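Local atomic coordinates of cobalamin biosynthesis protein CobN (Mycobacterium tuberculosis, PDB entry 7C6O), a protein that acts as the large, catalytic subunit of cobaltochelatase, the ligase that inserts cobalt into the corrin ring during aerobic cobalamin biosynthesis. Residues A[931-936]-A[963-968]; A[551-556]-A[813-818]; A[627-632]-A[683-688]. One frame throughout, in Å; residues are numbered along the deposited sequence. Where two conformers were deposited one is given.

Interaction 1 (A[931-936]-A[963-968]); sequences RPRIDV and ADLDEA
A side-on, two-pronged salt bridge between Arg933 and Glu967 ties the loop leading into strand 935-940 to the loop that follows helix 949-963; the centre of the contact lies about 33 Å from the centre of the chain. NE of Arg933 donates to OE1 of Glu967 at 2.9 Å, and NH2 of Arg933 donates to OE2 of Glu967, also at 2.9 Å. Both bonds are nearly straight, with N-H...O angles of 162° and 165°. Each carboxylate oxygen accepts through its syn lone pair, and the guanidinium and carboxylate planes are nearly coplanar, only 6° apart. Arg933 reaches out with its chain extended from CG to NE, while the extended Glu967 chain meets it at about a right angle. Leu965 adds an apolar element: its CD1 sits over one face of the guanidinium, 3.5 Å from NH2 of Arg933, whereas Glu967 holds the edge.

Further bonds fix the rotation of the arginine head. NH2 of Arg933 also donates to the carbonyl oxygen of Met924, and NH1 to that of Leu905, while OE1 of Glu967 accepts a second bond from ND2 of Asn972. The buried guanidinium is thus gripped on all three nitrogens, and the positive charge close by probably favours the ionised form of Glu967. Backbone hydrogen bonds between Arg933 and both Asp971 and Tyr973 tie it to the end of that loop and the start of helix 973-985. Asp966, between the two contacting residues of its loop, centres an inverse gamma turn. The arrangement is a bidentate, side-on Arg-Glu salt bridge joining two loops of an alpha/beta unit, just before strand 935-940, which runs parallel to both its neighbours in a mixed sheet.

Interaction 2 (A[551-556]-A[813-818]); sequences AVVHLG and RALDGR
Leu815, in the last turn of helix 807-815, packs against strand 551-555, an inner strand of a mixed sheet that is parallel to both its neighbours, 369-373 and 586-591; this is helix-on-sheet packing of an alpha/beta fold. From CB the leucine turns to place CG anti to its own carbonyl carbon (chi1 -75°), and from CG the branch CD2 runs on to the strand. That one methyl makes both contacts across the interface: with CB of Ala551 at 3.8 Å and with CG2 of Val553 at 4.0 Å. CB, CG and CD1 of Leu815 make no comparably close approach to the strand.

Ala551 and Val553 are two residues apart, so their side chains leave the same face of the sheet, while Val552 between them points away from the helix. The Val553 and Leu815 side chains meet at about a right angle. Around this point Leu815 also touches Ile587 of the adjacent strand and Tyr407, so the methyl contact belongs to a wider apolar layer. The helix ends directly afterwards in a Schellman motif: Gly817, with positive phi, donates its N to the carbonyl oxygen of Ala814, and Arg818 N reaches back to that of Arg813. The carbonyl oxygen of Leu815 itself turns to a polar partner, accepting a hydrogen bond from NZ of Lys367.

Interaction 3 (A[627-632]-A[683-688]); sequences ARLEQL and LHVDGW
Two long helices of a helical region far from the centre of the chain, 624-642 and 675-694, face each other here; between 627-632 and 683-688 the contact is made by side chains, the nearest CA atoms of the two segments, those of Leu629 and Val685, being 9.3 Å apart. Leu629 bridges the gap. Its chi1 of 175° sets CG anti to the backbone N, and its CD2 methyl reaches two residues on the facing helix. It lies 3.7 Å from CG1 of Val685 and 3.9 Å from CZ3 of Trp688.

Val685 and Trp688 are three residues apart, about one turn of helix, and so offer neighbouring side chains to a single methyl. Towards the tryptophan the methyl comes in the plane of the indole, at the edge of its six-membered ring, and the two side chains cross at about a right angle; this is an edge contact, not a CH-pi one. Met663 of the short helix 663-666 touches both Leu629 and Trp688, and Leu657 of helix 647-660 packs on Leu629, extending the apolar cluster.

No hydrogen bond passes between 627-632 and 683-688, so their direct contact rests on dispersion and the burial of three apolar side chains, while a salt bridge between the same two helices, Glu630 to Lys693, lies beside it.

Overall arrangement
The three contacts lie in separate parts of the chain, with nearest atoms about 24 to 32 Å apart, and share no helix or strand. Measured from each contact's centre to the centre of the chain, interaction 2 is a buried helix-on-sheet contact about 20 Å out, and interaction 3 a buried contact between helices about 40 Å out. Both depend on one leucine methyl touching two apolar partners. Interaction 1, partly buried and about 33 Å out, joins loops and relies mainly on charge and directed hydrogen bonds. Along the sequence, interaction 3 is nested inside the long loop closed by interaction 2, whereas interaction 1 follows both and lies across the chain's centre from interaction 2.

Interaction 1 (A[931-936]-A[963-968])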
# COMPACT_ATOMS: atom_id res chain seq x y z
N ARG A 931 -13.71 -18.00 -26.95
CA ARG A 931 -12.62 -18.84 -26.50
C ARG A 931 -13.03 -19.47 -25.18
O ARG A 931 -13.99 -19.01 -24.55
CB ARG A 931 -11.32 -18.04 -26.34
CG ARG A 931 -11.46 -16.88 -25.37
CD ARG A 931 -10.20 -16.72 -24.55
NE ARG A 931 -10.23 -15.51 -23.74
CZ ARG A 931 -10.58 -15.47 -22.46
NH1 ARG A 931 -10.93 -16.58 -21.82
NH2 ARG A 931 -10.58 -14.31 -21.81
N PRO A 932 -12.34 -20.52 -24.73
CA PRO A 932 -12.70 -21.13 -23.45
C PRO A 932 -12.42 -20.19 -22.29
O PRO A 932 -11.53 -19.34 -22.35
CB PRO A 932 -11.80 -22.37 -23.37
CG PRO A 932 -11.36 -22.63 -24.77
CD PRO A 932 -11.29 -21.29 -25.42
N ARG A 933 -13.20 -20.35 -21.23
CA ARG A 933 -12.84 -19.76 -19.95
C ARG A 933 -11.55 -20.40 -19.46
O ARG A 933 -11.47 -21.62 -19.33
CB ARG A 933 -13.96 -19.95 -18.93
CG ARG A 933 -15.31 -19.41 -19.37
CD ARG A 933 -16.31 -19.40 -18.22
NE ARG A 933 -17.67 -19.18 -18.70
CZ ARG A 933 -18.19 -17.98 -18.98
NH1 ARG A 933 -17.45 -16.89 -18.83
NH2 ARG A 933 -19.44 -17.89 -19.42
N ILE A 934 -10.54 -19.58 -19.21
CA ILE A 934 -9.24 -20.06 -18.77
C ILE A 934 -9.21 -20.09 -17.25
O ILE A 934 -9.61 -19.12 -16.60
CB ILE A 934 -8.11 -19.17 -19.33
CG1 ILE A 934 -8.25 -18.99 -20.84
CG2 ILE A 934 -6.75 -19.76 -18.98
CD1 ILE A 934 -8.10 -20.27 -21.65
N ASP A 935 -8.75 -21.20 -16.68
CA ASP A 935 -8.62 -21.30 -15.24
C ASP A 935 -7.51 -20.37 -14.76
O ASP A 935 -6.53 -20.11 -15.46
CB ASP A 935 -8.32 -22.74 -14.83
CG ASP A 935 -8.82 -23.08 -13.43
OD1 ASP A 935 -9.32 -22.17 -12.73
OD2 ASP A 935 -8.73 -24.26 -13.04
N VAL A 936 -7.68 -19.84 -13.55
CA VAL A 936 -6.70 -18.92 -12.97
C VAL A 936 -6.44 -19.32 -11.52
O VAL A 936 -7.39 -19.48 -10.74
CB VAL A 936 -7.17 -17.45 -13.04
CG1 VAL A 936 -6.11 -16.53 -12.44
CG2 VAL A 936 -7.48 -17.04 -14.47
N ALA A 963 -17.49 -21.56 -12.38
CA ALA A 963 -17.38 -22.99 -12.13
C ALA A 963 -18.76 -23.65 -12.14
O ALA A 963 -18.87 -24.84 -12.46
CB ALA A 963 -16.68 -23.24 -10.80
N ASP A 964 -19.80 -22.89 -11.82
CA ASP A 964 -21.14 -23.44 -11.70
C ASP A 964 -21.95 -23.36 -12.99
O ASP A 964 -23.02 -23.97 -13.07
CB ASP A 964 -21.90 -22.71 -10.58
CG ASP A 964 -22.80 -23.64 -9.80
OD1 ASP A 964 -22.27 -24.62 -9.21
OD2 ASP A 964 -24.02 -23.40 -9.75
N LEU A 965 -21.48 -22.63 -14.00
CA LEU A 965 -22.19 -22.54 -15.26
C LEU A 965 -22.15 -23.87 -15.99
O LEU A 965 -21.08 -24.47 -16.14
CB LEU A 965 -21.59 -21.44 -16.13
CG LEU A 965 -21.65 -20.01 -15.59
CD1 LEU A 965 -20.89 -19.05 -16.50
CD2 LEU A 965 -23.09 -19.55 -15.41
N ASP A 966 -23.31 -24.34 -16.44
CA ASP A 966 -23.40 -25.62 -17.14
C ASP A 966 -22.84 -25.44 -18.55
O ASP A 966 -23.56 -25.11 -19.49
CB ASP A 966 -24.83 -26.13 -17.17
CG ASP A 966 -24.91 -27.63 -17.41
OD1 ASP A 966 -23.92 -28.22 -17.88
OD2 ASP A 966 -25.98 -28.22 -17.12
N GLU A 967 -21.53 -25.65 -18.69
CA GLU A 967 -20.84 -25.48 -19.96
C GLU A 967 -19.93 -26.68 -20.20
O GLU A 967 -19.51 -27.37 -19.27
CB GLU A 967 -20.03 -24.18 -19.99
CG GLU A 967 -20.88 -22.92 -19.92
CD GLU A 967 -20.07 -21.67 -19.62
OE1 GLU A 967 -18.89 -21.80 -19.24
OE2 GLU A 967 -20.63 -20.56 -19.77
N ALA A 968 -19.63 -26.92 -21.47
CA ALA A 968 -18.77 -28.03 -21.85
C ALA A 968 -17.34 -27.78 -21.39
O ALA A 968 -16.91 -26.64 -21.20
CB ALA A 968 -18.81 -28.26 -23.36

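Interaction 2 (A[551-556]-A[813-818])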
# COMPACT_ATOMS: atom_id res chain seq x y z
N ALA A 551 10.48 11.66 18.23
CA ALA A 551 9.95 11.09 16.99
C ALA A 551 10.99 10.17 16.37
O ALA A 551 12.19 10.29 16.62
CB ALA A 551 9.56 12.19 15.99
N VAL A 552 10.50 9.25 15.55
CA VAL A 552 11.33 8.35 14.76
C VAL A 552 11.20 8.76 13.30
O VAL A 552 10.09 8.99 12.81
CB VAL A 552 10.92 6.88 14.95
CG1 VAL A 552 11.76 5.97 14.06
CG2 VAL A 552 11.04 6.48 16.41
N VAL A 553 12.34 8.86 12.61
CA VAL A 553 12.38 9.04 11.17
C VAL A 553 12.99 7.78 10.57
O VAL A 553 14.14 7.45 10.86
CB VAL A 553 13.18 10.29 10.76
CG1 VAL A 553 13.23 10.42 9.24
CG2 VAL A 553 12.60 11.54 11.40
N HIS A 554 12.22 7.07 9.75
CA HIS A 554 12.73 5.91 9.03
C HIS A 554 13.01 6.30 7.59
O HIS A 554 12.13 6.83 6.90
CB HIS A 554 11.76 4.74 9.07
CG HIS A 554 12.39 3.44 8.66
ND1 HIS A 554 12.78 2.48 9.57
CD2 HIS A 554 12.75 2.97 7.44
CE1 HIS A 554 13.33 1.47 8.93
NE2 HIS A 554 13.32 1.74 7.64
N LEU A 555 14.22 6.01 7.12
CA LEU A 555 14.70 6.52 5.83
C LEU A 555 14.41 5.52 4.71
O LEU A 555 15.09 4.49 4.59
CB LEU A 555 16.18 6.84 5.91
CG LEU A 555 16.46 8.18 6.60
CD1 LEU A 555 17.94 8.50 6.57
CD2 LEU A 555 15.64 9.28 5.95
N GLY A 556 13.41 5.83 3.89
CA GLY A 556 13.23 5.15 2.62
C GLY A 556 12.45 3.85 2.71
O GLY A 556 12.26 3.26 3.78
N ARG A 813 8.73 19.94 9.08
CA ARG A 813 7.38 20.30 9.52
C ARG A 813 6.74 19.16 10.30
O ARG A 813 6.08 19.38 11.31
CB ARG A 813 6.50 20.67 8.32
CG ARG A 813 6.90 21.96 7.61
CD ARG A 813 5.84 22.41 6.60
NE ARG A 813 4.58 22.78 7.24
CZ ARG A 813 3.43 22.13 7.09
NH1 ARG A 813 3.36 21.06 6.30
NH2 ARG A 813 2.34 22.54 7.73
N ALA A 814 6.94 17.92 9.83
CA ALA A 814 6.37 16.77 10.53
C ALA A 814 7.00 16.60 11.90
O ALA A 814 6.31 16.26 12.87
CB ALA A 814 6.55 15.51 9.69
N LEU A 815 8.32 16.82 12.01
CA LEU A 815 8.98 16.79 13.31
C LEU A 815 8.47 17.88 14.23
O LEU A 815 8.62 17.76 15.46
CB LEU A 815 10.49 16.93 13.12
CG LEU A 815 11.24 15.70 12.59
CD1 LEU A 815 12.63 16.09 12.11
CD2 LEU A 815 11.32 14.63 13.67
N ASP A 816 7.88 18.93 13.68
CA ASP A 816 7.27 20.01 14.44
C ASP A 816 5.79 19.78 14.70
O ASP A 816 5.12 20.67 15.23
CB ASP A 816 7.45 21.34 13.69
CG ASP A 816 8.21 22.35 14.50
OD1 ASP A 816 9.45 22.21 14.62
OD2 ASP A 816 7.57 23.29 15.02
N GLY A 817 5.26 18.62 14.33
CA GLY A 817 3.86 18.33 14.57
C GLY A 817 2.89 19.15 13.75
O GLY A 817 1.78 19.41 14.20
N ARG A 818 3.29 19.56 12.56
CA ARG A 818 2.39 20.30 11.69
C ARG A 818 1.63 19.34 10.78
O ARG A 818 1.99 18.17 10.64
CB ARG A 818 3.16 21.33 10.87
CG ARG A 818 3.99 22.26 11.73
CD ARG A 818 4.28 23.58 11.05
NE ARG A 818 4.92 24.53 11.96
CZ ARG A 818 4.27 25.47 12.63
NH1 ARG A 818 2.95 25.60 12.50
NH2 ARG A 818 4.93 26.30 13.43

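Interaction 3 (A[627-632]-A[683-688])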
# COMPACT_ATOMS: atom_id res chain seq x y z
N ALA A 627 25.03 -1.09 -30.50
CA ALA A 627 25.16 0.06 -31.39
C ALA A 627 25.72 -0.35 -32.75
O ALA A 627 25.30 0.19 -33.78
CB ALA A 627 26.04 1.13 -30.73
N ARG A 628 26.66 -1.30 -32.77
CA ARG A 628 27.19 -1.79 -34.04
C ARG A 628 26.10 -2.47 -34.86
O ARG A 628 26.05 -2.31 -36.08
CB ARG A 628 28.36 -2.75 -33.78
CG ARG A 628 29.23 -3.00 -35.02
CD ARG A 628 30.14 -4.21 -34.82
NE ARG A 628 30.75 -4.23 -33.49
CZ ARG A 628 31.85 -3.55 -33.16
NH1 ARG A 628 32.47 -2.80 -34.06
NH2 ARG A 628 32.33 -3.63 -31.92
N LEU A 629 25.22 -3.23 -34.20
CA LEU A 629 24.12 -3.88 -34.91
C LEU A 629 23.19 -2.85 -35.53
O LEU A 629 22.73 -3.02 -36.67
CB LEU A 629 23.35 -4.79 -33.95
CG LEU A 629 22.10 -5.46 -34.52
CD1 LEU A 629 22.45 -6.35 -35.70
CD2 LEU A 629 21.40 -6.26 -33.43
N GLU A 630 22.89 -1.78 -34.79
CA GLU A 630 22.12 -0.67 -35.34
C GLU A 630 22.71 -0.17 -36.65
O GLU A 630 21.99 0.07 -37.62
CB GLU A 630 22.07 0.45 -34.30
CG GLU A 630 21.09 1.57 -34.56
CD GLU A 630 20.94 2.48 -33.36
OE1 GLU A 630 21.93 2.62 -32.59
OE2 GLU A 630 19.85 3.04 -33.15
N GLN A 631 24.04 -0.02 -36.70
CA GLN A 631 24.70 0.46 -37.91
C GLN A 631 24.55 -0.54 -39.05
O GLN A 631 24.32 -0.14 -40.20
CB GLN A 631 26.17 0.74 -37.62
CG GLN A 631 26.41 1.67 -36.44
CD GLN A 631 27.86 1.69 -35.99
OE1 GLN A 631 28.73 1.08 -36.61
NE2 GLN A 631 28.13 2.41 -34.90
N LEU A 632 24.68 -1.83 -38.76
CA LEU A 632 24.55 -2.84 -39.81
C LEU A 632 23.12 -2.94 -40.32
O LEU A 632 22.90 -3.17 -41.51
CB LEU A 632 25.04 -4.20 -39.31
CG LEU A 632 26.54 -4.33 -39.03
CD1 LEU A 632 26.89 -5.75 -38.61
CD2 LEU A 632 27.35 -3.92 -40.24
N LEU A 683 13.24 -7.82 -39.11
CA LEU A 683 12.15 -6.99 -38.62
C LEU A 683 11.91 -7.22 -37.13
O LEU A 683 11.57 -6.28 -36.41
CB LEU A 683 10.87 -7.27 -39.41
CG LEU A 683 10.93 -6.97 -40.91
CD1 LEU A 683 9.56 -7.18 -41.55
CD2 LEU A 683 11.43 -5.56 -41.16
N HIS A 684 12.10 -8.46 -36.67
CA HIS A 684 12.03 -8.74 -35.24
C HIS A 684 13.21 -8.12 -34.50
O HIS A 684 13.05 -7.58 -33.40
CB HIS A 684 11.97 -10.25 -35.02
CG HIS A 684 12.21 -10.68 -33.61
ND1 HIS A 684 11.42 -10.28 -32.56
CD2 HIS A 684 13.15 -11.50 -33.07
CE1 HIS A 684 11.86 -10.82 -31.43
NE2 HIS A 684 12.91 -11.57 -31.72
N VAL A 685 14.40 -8.18 -35.09
CA VAL A 685 15.57 -7.54 -34.50
C VAL A 685 15.36 -6.03 -34.41
O VAL A 685 15.73 -5.39 -33.42
CB VAL A 685 16.84 -7.89 -35.30
CG1 VAL A 685 18.06 -7.20 -34.71
CG2 VAL A 685 17.03 -9.39 -35.34
N ASP A 686 14.78 -5.44 -35.46
CA ASP A 686 14.47 -4.01 -35.47
C ASP A 686 13.62 -3.62 -34.26
O ASP A 686 13.93 -2.64 -33.56
CB ASP A 686 13.73 -3.64 -36.76
CG ASP A 686 14.63 -3.01 -37.79
OD1 ASP A 686 15.60 -2.32 -37.40
OD2 ASP A 686 14.36 -3.19 -39.00
N GLY A 687 12.54 -4.36 -34.02
CA GLY A 687 11.69 -4.05 -32.89
C GLY A 687 12.38 -4.25 -31.55
O GLY A 687 12.22 -3.45 -30.63
N TRP A 688 13.17 -5.32 -31.44
CA TRP A 688 13.90 -5.59 -30.20
C TRP A 688 14.92 -4.49 -29.92
O TRP A 688 14.97 -3.96 -28.81
CB TRP A 688 14.58 -6.95 -30.28
CG TRP A 688 15.63 -7.16 -29.22
CD1 TRP A 688 15.41 -7.42 -27.89
CD2 TRP A 688 17.05 -7.15 -29.40
NE1 TRP A 688 16.61 -7.55 -27.24
CE2 TRP A 688 17.63 -7.40 -28.13
CE3 TRP A 688 17.89 -6.96 -30.50
CZ2 TRP A 688 19.01 -7.45 -27.95
CZ3 TRP A 688 19.26 -7.01 -30.31
CH2 TRP A 688 19.81 -7.26 -29.04